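Local structure of aldehyde dehydrogenase (Bartonella henselae, 3I44) at residues Ala71-Ala75 with Ser218-Asn222; Arg87-Val91 with Ile183-Gly189; Ala276-Asp282 with Asn433-Asp439; Thr307-Val311 with Leu423-Thr427. The protein probably oxidises aldehydes to carboxylic acids with a nicotinamide cofactor, as in other members of the aldehyde dehydrogenase family. The protein carries 1 engineered substitution. All blocks are in the same frame, centred on the assembly; numbering follows the deposited sequence.

Contact 1 (Ala71-Ala75 with Ser218-Asn222); sequences AAKKA and SGVFN
Ala75 lays its CB against the backbone of the turn at Ser218 and Gly219. Ala75 CB is 3.4 Å from Ser218 O and almost as near to Gly219 C. One turn earlier, Ala72 meets the next carbonyl, Gly219 O. Ala72 CA is 3.2 Å from Gly219 O, a CA-H...O contact with an angle of 151° at the hydrogen. The CB of Ala72 also lies 3.7 Å from Asn222 ND2, and Ala71 CB reaches Asn222 OD1 at a similar range. Three small methyl groups thus let the helix come close, with Ala72 CA and Gly219 CA 4.8 Å apart. Gly219 has a positive phi (93°), and Gly219 CA lies 3.8 Å from Ala71 O, so the backbone itself faces the helix.

The turn is held from within by Asn222. Its CG stands beside its own backbone N (chi1 -52°), and this turns the amide back over the bend. Asn222 ND2 then donates to Gly219 O over 2.8 Å, from above the carbonyl plane. A second bond from ND2 goes to Met192 O, and OD1 accepts from Asn31 N. The polar end of this buried residue is therefore satisfied on both atoms.

Helix 62-79 is also tied to strand 191-195, through Ala72 O and Thr191 OG1. That strand pairs in parallel with strand 221-223, which continues from the turn, while Ile30 of strand 23-30 touches Ala71 and Asn222.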
# COMPACT_ATOMS: atom_id res chain seq x y z
N ALA A 71 -12.79 14.46 -17.85
CA ALA A 71 -12.25 14.05 -19.15
C ALA A 71 -11.61 12.66 -19.05
O ALA A 71 -11.79 11.83 -19.93
CB ALA A 71 -11.26 15.04 -19.63
N ALA A 72 -10.91 12.41 -17.95
CA ALA A 72 -10.23 11.12 -17.74
C ALA A 72 -11.20 9.98 -17.47
O ALA A 72 -11.03 8.89 -18.01
CB ALA A 72 -9.18 11.23 -16.61
N LYS A 73 -12.22 10.23 -16.64
CA LYS A 73 -13.25 9.22 -16.32
C LYS A 73 -13.98 8.79 -17.60
O LYS A 73 -14.17 7.58 -17.85
CB LYS A 73 -14.26 9.74 -15.26
N LYS A 74 -14.34 9.76 -18.43
CA LYS A 74 -15.01 9.48 -19.70
C LYS A 74 -14.14 8.68 -20.67
O LYS A 74 -14.60 7.69 -21.25
CB LYS A 74 -15.48 10.79 -20.34
N ALA A 75 -12.87 9.07 -20.82
CA ALA A 75 -11.91 8.35 -21.67
C ALA A 75 -11.63 6.90 -21.21
O ALA A 75 -11.38 6.01 -22.00
CB ALA A 75 -10.59 9.13 -21.72
N SER A 218 -8.14 11.43 -26.75
CA SER A 218 -8.58 12.52 -25.88
C SER A 218 -8.99 12.08 -24.47
O SER A 218 -9.81 11.19 -24.27
CB SER A 218 -9.74 13.25 -26.58
OG SER A 218 -9.27 13.80 -27.81
N GLY A 219 -8.40 12.71 -23.47
CA GLY A 219 -8.78 12.47 -22.09
C GLY A 219 -7.97 11.40 -21.38
O GLY A 219 -8.06 11.26 -20.13
N VAL A 220 -7.18 10.63 -22.13
CA VAL A 220 -6.34 9.60 -21.52
C VAL A 220 -5.28 10.24 -20.62
O VAL A 220 -5.05 9.80 -19.48
CB VAL A 220 -5.71 8.71 -22.60
CG1 VAL A 220 -4.73 7.71 -22.01
CG2 VAL A 220 -6.85 7.99 -23.40
N PHE A 221 -4.65 11.29 -21.14
CA PHE A 221 -3.67 12.02 -20.38
C PHE A 221 -4.08 13.49 -20.28
O PHE A 221 -4.36 14.12 -21.28
CB PHE A 221 -2.28 11.89 -21.04
CG PHE A 221 -1.27 12.80 -20.44
CD1 PHE A 221 -0.57 12.41 -19.29
CD2 PHE A 221 -1.05 14.07 -20.97
CE1 PHE A 221 0.35 13.27 -18.70
CE2 PHE A 221 -0.15 14.94 -20.40
CZ PHE A 221 0.57 14.54 -19.26
N ASN A 222 -4.05 14.03 -19.06
CA ASN A 222 -4.43 15.43 -18.82
C ASN A 222 -3.42 16.09 -17.90
O ASN A 222 -2.92 15.46 -16.95
CB ASN A 222 -5.84 15.52 -18.20
CG ASN A 222 -6.86 14.75 -18.98
OD1 ASN A 222 -7.47 15.29 -19.91
ND2 ASN A 222 -7.03 13.44 -18.65

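Contact 2 (Arg87-Val91 with Ile183-Gly189); sequences RLGFV and IPALLAG
Arg87 reaches across to the C-terminal end of helix 174-188, which closes in a Schellman motif at Gly189. Helices 84-100 and 174-188 pack nearly antiparallel, their local axes 154° apart and 9.3 Å from each other at the closest point.

The apolar part is formed mainly by Val91. Val91 CG2 meets Leu187 CD2 at 3.7 Å, the two side chains crossing at about a right angle. The other branch, Val91 CG1, touches Ile183 CG2 at 3.9 Å. CG1 is anti to the backbone N of Val91 (chi1 171°), which spreads the two methyl groups over successive turns of the partner helix. Leu88 adds a looser contact with Leu187 CD2.

The polar part belongs to Arg87. Its chain is extended from CG to NE, and Arg87 NE is hydrogen-bonded to Thr82 OG1. Arg87 NH1 donates to Leu187 O over 2.9 Å, with the acceptor in the guanidinium plane but the donor above the carbonyl plane. A water accepts from Arg87 NH2 and donates to Ala188 O, so the cation reaches one carbonyl directly and the next through water.

One face of the guanidinium is covered by the glycine backbone: Gly189 CA sits 3.4 Å above the plane, over its centre.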
# COMPACT_ATOMS: atom_id res chain seq x y z
N ARG A 87 -1.73 -0.21 -26.96
CA ARG A 87 -1.07 0.59 -25.92
C ARG A 87 0.45 0.61 -26.05
O ARG A 87 1.06 1.67 -25.91
CB ARG A 87 -1.42 0.09 -24.52
CG ARG A 87 -2.87 0.22 -24.13
CD ARG A 87 -3.06 -0.45 -22.77
NE ARG A 87 -4.43 -0.85 -22.54
CZ ARG A 87 -4.84 -1.63 -21.56
NH1 ARG A 87 -3.98 -2.14 -20.69
NH2 ARG A 87 -6.14 -1.89 -21.45
N LEU A 88 1.08 -0.54 -26.29
CA LEU A 88 2.50 -0.55 -26.55
C LEU A 88 2.85 0.30 -27.78
O LEU A 88 3.85 1.00 -27.78
CB LEU A 88 3.00 -1.96 -26.73
CG LEU A 88 4.50 -2.14 -26.94
CD1 LEU A 88 5.25 -1.66 -25.72
CD2 LEU A 88 4.81 -3.64 -27.25
N GLY A 89 2.02 0.24 -28.81
CA GLY A 89 2.26 1.04 -30.02
C GLY A 89 2.24 2.53 -29.72
O GLY A 89 3.04 3.29 -30.27
N PHE A 90 1.33 2.97 -28.84
CA PHE A 90 1.37 4.37 -28.42
C PHE A 90 2.64 4.74 -27.67
O PHE A 90 3.20 5.81 -27.87
CB PHE A 90 0.16 4.75 -27.57
CG PHE A 90 -1.09 5.00 -28.38
CD1 PHE A 90 -1.19 6.14 -29.19
CD2 PHE A 90 -2.16 4.12 -28.31
CE1 PHE A 90 -2.33 6.38 -29.94
CE2 PHE A 90 -3.33 4.36 -29.06
CZ PHE A 90 -3.42 5.49 -29.86
N VAL A 91 3.08 3.86 -26.78
CA VAL A 91 4.32 4.11 -26.01
C VAL A 91 5.57 4.14 -26.91
O VAL A 91 6.46 4.96 -26.73
CB VAL A 91 4.44 3.10 -24.87
CG1 VAL A 91 5.86 3.18 -24.17
CG2 VAL A 91 3.29 3.38 -23.88
N ILE A 183 4.00 6.42 -18.17
CA ILE A 183 4.17 5.25 -19.04
C ILE A 183 3.54 3.99 -18.45
O ILE A 183 2.81 3.34 -19.14
CB ILE A 183 5.65 5.03 -19.45
CG1 ILE A 183 6.18 6.27 -20.19
CG2 ILE A 183 5.80 3.75 -20.29
CD1 ILE A 183 5.44 6.67 -21.52
N PRO A 184 3.82 3.63 -17.18
CA PRO A 184 3.17 2.39 -16.71
C PRO A 184 1.64 2.54 -16.55
O PRO A 184 0.90 1.56 -16.73
CB PRO A 184 3.87 2.09 -15.37
CG PRO A 184 4.46 3.38 -14.94
CD PRO A 184 4.82 4.11 -16.22
N ALA A 185 1.16 3.77 -16.32
CA ALA A 185 -0.28 4.03 -16.20
C ALA A 185 -0.96 3.83 -17.56
O ALA A 185 -2.01 3.20 -17.65
CB ALA A 185 -0.55 5.46 -15.62
N LEU A 186 -0.34 4.34 -18.62
CA LEU A 186 -0.76 4.03 -19.99
C LEU A 186 -0.83 2.52 -20.24
O LEU A 186 -1.87 1.97 -20.63
CB LEU A 186 0.16 4.73 -20.98
CG LEU A 186 -0.01 6.27 -21.02
CD1 LEU A 186 1.04 6.92 -21.95
CD2 LEU A 186 -1.49 6.69 -21.34
N LEU A 187 0.27 1.83 -19.99
CA LEU A 187 0.36 0.39 -20.33
C LEU A 187 -0.67 -0.44 -19.55
O LEU A 187 -1.25 -1.38 -20.09
CB LEU A 187 1.79 -0.08 -20.12
CG LEU A 187 2.84 0.51 -21.05
CD1 LEU A 187 4.27 0.16 -20.55
CD2 LEU A 187 2.59 0.03 -22.52
N ALA A 188 -0.92 -0.05 -18.29
CA ALA A 188 -1.88 -0.71 -17.42
C ALA A 188 -3.35 -0.49 -17.88
O ALA A 188 -4.23 -1.22 -17.45
CB ALA A 188 -1.71 -0.25 -15.97
N GLY A 189 -3.58 0.48 -18.74
CA GLY A 189 -4.95 0.81 -19.20
C GLY A 189 -5.67 1.88 -18.37
O GLY A 189 -6.91 2.03 -18.47
O HOH W 1 -6.07 -3.09 -18.57

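Contact 3 (Ala276-Asp282 with Asn433-Asp439); sequences ANIIFAD and NYIQSQD
Gln436 and Asn277 meet on one face of a parallel pair, strands 276-279 and 432-436. Gln436 CB lies 3.9 Å from Ile278 O. Gln436 CG touches Ile279 CG1 at 3.7 Å and lies near Asn277 OD1. The chain bends at chi2 (-59°), which swings the amide back over Asn277. There Gln436 NE2 donates to Asn277 OD1 over 2.9 Å, with OD1 in the amide plane of Gln436 and the two amide planes 83° apart. Gln436 OE1 is hydrogen-bonded to Arg290 NH2.

The backbones are joined by alternating bonds, Tyr434 N to Ala276 O, Ile278 N to Tyr434 O, Gln436 N to Ile278 O and Phe280 N to Gln436 O. Asn433 OD1 takes Ala276 N in its carbonyl plane.

Beyond the strands, Ser437 OG donates to Asp282 OD1 on its syn side, somewhat out of the carboxylate plane, at 2.6 Å and accepts from Asp439 N, an ST turn. Asp282 O is gripped from opposite faces by Gln438 N and by Gln438 NE2, the latter 2.9 Å away.

Asp282 OD2 and Asp439 OD2 are 4.6 Å apart. A salt bridge from Asp282 OD2 to Lys442 NZ probably offsets their likely repulsion, while hydrogen bonds hold this end together.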
# COMPACT_ATOMS: atom_id res chain seq x y z
N ALA A 276 23.40 6.83 3.52
CA ALA A 276 24.73 6.57 4.03
C ALA A 276 25.59 5.90 2.94
O ALA A 276 25.10 5.05 2.18
CB ALA A 276 24.64 5.71 5.22
N ASN A 277 26.86 6.31 2.86
CA ASN A 277 27.90 5.70 2.00
C ASN A 277 29.02 5.20 2.91
O ASN A 277 29.84 6.01 3.41
CB ASN A 277 28.45 6.73 1.01
CG ASN A 277 29.37 6.11 -0.06
OD1 ASN A 277 29.61 4.90 -0.05
ND2 ASN A 277 29.86 6.94 -0.98
N ILE A 278 29.02 3.89 3.14
CA ILE A 278 29.97 3.24 4.01
C ILE A 278 31.20 2.84 3.22
O ILE A 278 31.15 1.95 2.34
CB ILE A 278 29.39 2.01 4.70
CG1 ILE A 278 28.17 2.38 5.54
CG2 ILE A 278 30.47 1.32 5.53
CD1 ILE A 278 27.33 1.13 6.04
N ILE A 279 32.31 3.51 3.53
CA ILE A 279 33.58 3.32 2.78
C ILE A 279 34.62 2.73 3.72
O ILE A 279 35.04 3.34 4.69
CB ILE A 279 34.09 4.62 2.17
CG1 ILE A 279 32.96 5.25 1.33
CG2 ILE A 279 35.35 4.37 1.31
CD1 ILE A 279 33.37 6.49 0.54
N PHE A 280 34.97 1.49 3.43
CA PHE A 280 35.99 0.78 4.18
C PHE A 280 37.37 1.11 3.64
O PHE A 280 37.52 1.55 2.51
CB PHE A 280 35.75 -0.73 4.12
CG PHE A 280 34.61 -1.19 4.97
CD1 PHE A 280 34.81 -1.48 6.32
CD2 PHE A 280 33.32 -1.30 4.44
CE1 PHE A 280 33.77 -1.89 7.11
CE2 PHE A 280 32.27 -1.70 5.24
CZ PHE A 280 32.49 -2.02 6.57
N ALA A 281 38.39 0.89 4.49
CA ALA A 281 39.81 1.08 4.12
C ALA A 281 40.22 0.26 2.87
O ALA A 281 41.14 0.62 2.14
CB ALA A 281 40.74 0.77 5.32
N ASP A 282 39.53 -0.85 2.65
CA ASP A 282 39.86 -1.72 1.53
C ASP A 282 39.01 -1.46 0.30
O ASP A 282 38.97 -2.29 -0.61
CB ASP A 282 39.83 -3.20 1.95
CG ASP A 282 38.40 -3.71 2.37
OD1 ASP A 282 37.39 -3.00 2.19
OD2 ASP A 282 38.33 -4.86 2.89
N ASN A 433 21.21 3.19 0.29
CA ASN A 433 22.46 3.22 1.01
C ASN A 433 23.55 2.63 0.09
O ASN A 433 23.24 1.86 -0.83
CB ASN A 433 22.36 2.40 2.29
CG ASN A 433 21.63 3.13 3.42
OD1 ASN A 433 21.85 4.32 3.62
ND2 ASN A 433 20.79 2.42 4.18
N TYR A 434 24.81 2.96 0.38
CA TYR A 434 25.96 2.68 -0.47
C TYR A 434 27.07 2.05 0.38
O TYR A 434 27.29 2.42 1.55
CB TYR A 434 26.47 3.97 -1.14
CG TYR A 434 25.43 4.70 -1.97
CD1 TYR A 434 25.46 4.63 -3.35
CD2 TYR A 434 24.42 5.47 -1.37
CE1 TYR A 434 24.49 5.30 -4.14
CE2 TYR A 434 23.48 6.14 -2.14
CZ TYR A 434 23.51 6.04 -3.53
OH TYR A 434 22.59 6.70 -4.33
N ILE A 435 27.78 1.09 -0.20
CA ILE A 435 28.86 0.36 0.53
C ILE A 435 30.02 0.21 -0.42
O ILE A 435 29.84 -0.23 -1.56
CB ILE A 435 28.44 -1.04 0.97
CG1 ILE A 435 27.17 -0.99 1.84
CG2 ILE A 435 29.58 -1.78 1.74
CD1 ILE A 435 26.48 -2.37 1.99
N GLN A 436 31.22 0.62 0.04
CA GLN A 436 32.44 0.44 -0.72
C GLN A 436 33.43 -0.43 0.04
O GLN A 436 33.95 -0.03 1.10
CB GLN A 436 33.08 1.78 -1.07
CG GLN A 436 32.09 2.90 -1.33
CD GLN A 436 31.10 2.64 -2.47
OE1 GLN A 436 31.45 2.10 -3.54
NE2 GLN A 436 29.87 3.10 -2.27
N SER A 437 33.67 -1.63 -0.49
CA SER A 437 34.73 -2.52 0.03
C SER A 437 35.07 -3.59 -1.00
O SER A 437 34.19 -4.12 -1.69
CB SER A 437 34.28 -3.20 1.32
OG SER A 437 35.15 -4.27 1.69
N GLN A 438 36.36 -3.92 -1.10
CA GLN A 438 36.77 -4.99 -2.01
C GLN A 438 36.58 -6.37 -1.40
O GLN A 438 36.78 -7.35 -2.10
CB GLN A 438 38.21 -4.75 -2.52
CG GLN A 438 38.20 -3.66 -3.55
CD GLN A 438 39.56 -3.28 -4.03
OE1 GLN A 438 39.91 -3.56 -5.17
NE2 GLN A 438 40.32 -2.59 -3.19
N ASP A 439 36.18 -6.43 -0.10
CA ASP A 439 35.85 -7.70 0.58
C ASP A 439 34.36 -8.07 0.36
O ASP A 439 33.47 -7.52 1.02
CB ASP A 439 36.15 -7.56 2.06
CG ASP A 439 35.93 -8.84 2.83
OD1 ASP A 439 35.32 -9.80 2.33
OD2 ASP A 439 36.36 -8.86 4.00

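Contact 4 (Thr307-Val311 with Leu423-Thr427); sequences TRMLV and LANDT
The guanidinium of Arg308 points its edge at two successive carbonyls near the end of helix 417-425, and Thr427 lies over one of its faces. Leu423 O and Ala424 O are both in the guanidinium plane. Arg308 NH1 donates to Leu423 O over 2.8 Å, and Arg308 NH2 donates to Ala424 O over 3.0 Å. The second bond is the straighter, with an N-H...O angle of 173° against 139° for the first. It is Thr427 CB that lies over the face, and the methyl Thr427 CG2 comes within 3.8 Å of Arg308 NH2. The bend at chi3 (-65°) turns the head of the arginine toward the carbonyls.

Leu423 O takes a second donor, Asp426 N, from the opposite face of its carbonyl plane. Arg308 NH2 also bonds to Lys274 O, and Phe400 makes a cation-pi contact with the same cation. These partners fix the rotation of the group. Carbonyls near the end of a helix would be expected to favour a positive charge here.

Leu310, two residues along on the same side of the strand, supplies the apolar part. Leu310 CD1 lies 3.8 Å from Leu423 CB and also touches Ala424.

Asp426 is the centre of an inverse gamma turn and has its salt bridge with Arg401. The arrangement is an alpha/beta layer: helix 417-425 packs on strand 308-312 of a mainly parallel sheet, with Arg308 donating to two carbonyls near the end of the helix.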
# COMPACT_ATOMS: atom_id res chain seq x y z
N THR A 307 24.73 11.30 1.04
CA THR A 307 25.04 12.53 1.75
C THR A 307 25.71 12.35 3.11
O THR A 307 26.24 13.31 3.66
CB THR A 307 23.76 13.41 1.87
OG1 THR A 307 22.69 12.67 2.48
CG2 THR A 307 23.30 13.84 0.48
N ARG A 308 25.72 11.13 3.65
CA ARG A 308 26.45 10.82 4.89
C ARG A 308 27.54 9.82 4.55
O ARG A 308 27.26 8.64 4.29
CB ARG A 308 25.54 10.25 5.96
CG ARG A 308 24.47 11.23 6.46
CD ARG A 308 23.61 10.54 7.51
NE ARG A 308 22.84 9.43 6.93
CZ ARG A 308 22.56 8.28 7.54
NH1 ARG A 308 22.98 8.04 8.78
NH2 ARG A 308 21.90 7.32 6.89
N MET A 309 28.78 10.28 4.54
CA MET A 309 29.89 9.40 4.22
C MET A 309 30.49 8.90 5.51
O MET A 309 31.06 9.69 6.29
CB MET A 309 30.92 10.13 3.37
CG MET A 309 32.04 9.22 2.82
SD MET A 309 33.28 10.12 1.81
CE MET A 309 32.51 10.29 0.22
N LEU A 310 30.37 7.59 5.74
CA LEU A 310 30.85 6.94 6.96
C LEU A 310 32.12 6.20 6.59
O LEU A 310 32.08 5.27 5.80
CB LEU A 310 29.77 6.01 7.56
CG LEU A 310 28.30 6.49 7.52
CD1 LEU A 310 27.38 5.44 8.10
CD2 LEU A 310 28.08 7.82 8.26
N VAL A 311 33.25 6.66 7.13
CA VAL A 311 34.57 6.19 6.71
C VAL A 311 35.31 5.44 7.82
O VAL A 311 35.38 5.89 8.98
CB VAL A 311 35.44 7.35 6.22
CG1 VAL A 311 36.77 6.83 5.63
CG2 VAL A 311 34.68 8.17 5.17
N LEU A 423 25.20 3.69 12.69
CA LEU A 423 25.17 5.03 12.08
C LEU A 423 24.34 5.07 10.79
O LEU A 423 23.52 5.95 10.61
CB LEU A 423 26.59 5.52 11.80
CG LEU A 423 27.42 5.88 13.04
CD1 LEU A 423 28.92 5.86 12.76
CD2 LEU A 423 26.94 7.25 13.58
N ALA A 424 24.56 4.12 9.88
CA ALA A 424 23.80 4.10 8.62
C ALA A 424 22.29 3.99 8.88
O ALA A 424 21.48 4.61 8.17
CB ALA A 424 24.29 2.96 7.72
N ASN A 425 21.91 3.22 9.89
CA ASN A 425 20.50 3.02 10.22
C ASN A 425 19.89 4.07 11.15
O ASN A 425 18.69 4.00 11.41
CB ASN A 425 20.21 1.63 10.82
CG ASN A 425 20.35 0.54 9.81
OD1 ASN A 425 20.28 0.78 8.59
ND2 ASN A 425 20.55 -0.69 10.29
N ASP A 426 20.68 5.05 11.58
CA ASP A 426 20.19 6.11 12.48
C ASP A 426 19.50 7.24 11.69
O ASP A 426 20.03 8.33 11.50
CB ASP A 426 21.32 6.65 13.35
CG ASP A 426 20.84 7.72 14.31
OD1 ASP A 426 19.62 7.82 14.52
OD2 ASP A 426 21.68 8.50 14.83
N THR A 427 18.32 6.92 11.20
CA THR A 427 17.59 7.81 10.32
C THR A 427 16.20 7.22 10.18
O THR A 427 16.03 6.01 10.36
CB THR A 427 18.24 7.92 8.91
OG1 THR A 427 17.45 8.83 8.11
CG2 THR A 427 18.39 6.48 8.19

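Contacts 1 and 2 lie together, their centres 14 Å apart, and touch through Val220 CG1 and Leu186 CD2 at 3.5 Å. Consecutive helices 62-79 and 84-100 supply their first segments, and contact 2 falls within the span of chain that contact 1 closes. Contacts 3 and 4 follow later, contact 4 within the span of contact 3, with centres 11 Å apart. They share one seven-stranded sheet, where strands 276-279 and 308-312 are neighbours, and Ala276 CB packs on Ala424 CB. Contacts 1 and 3 are about 48 Å apart between centres, on opposite sides of the chain's centre. The four thus sample two separate sheet-and-helix regions, as expected for the cofactor-binding and catalytic domains of this family.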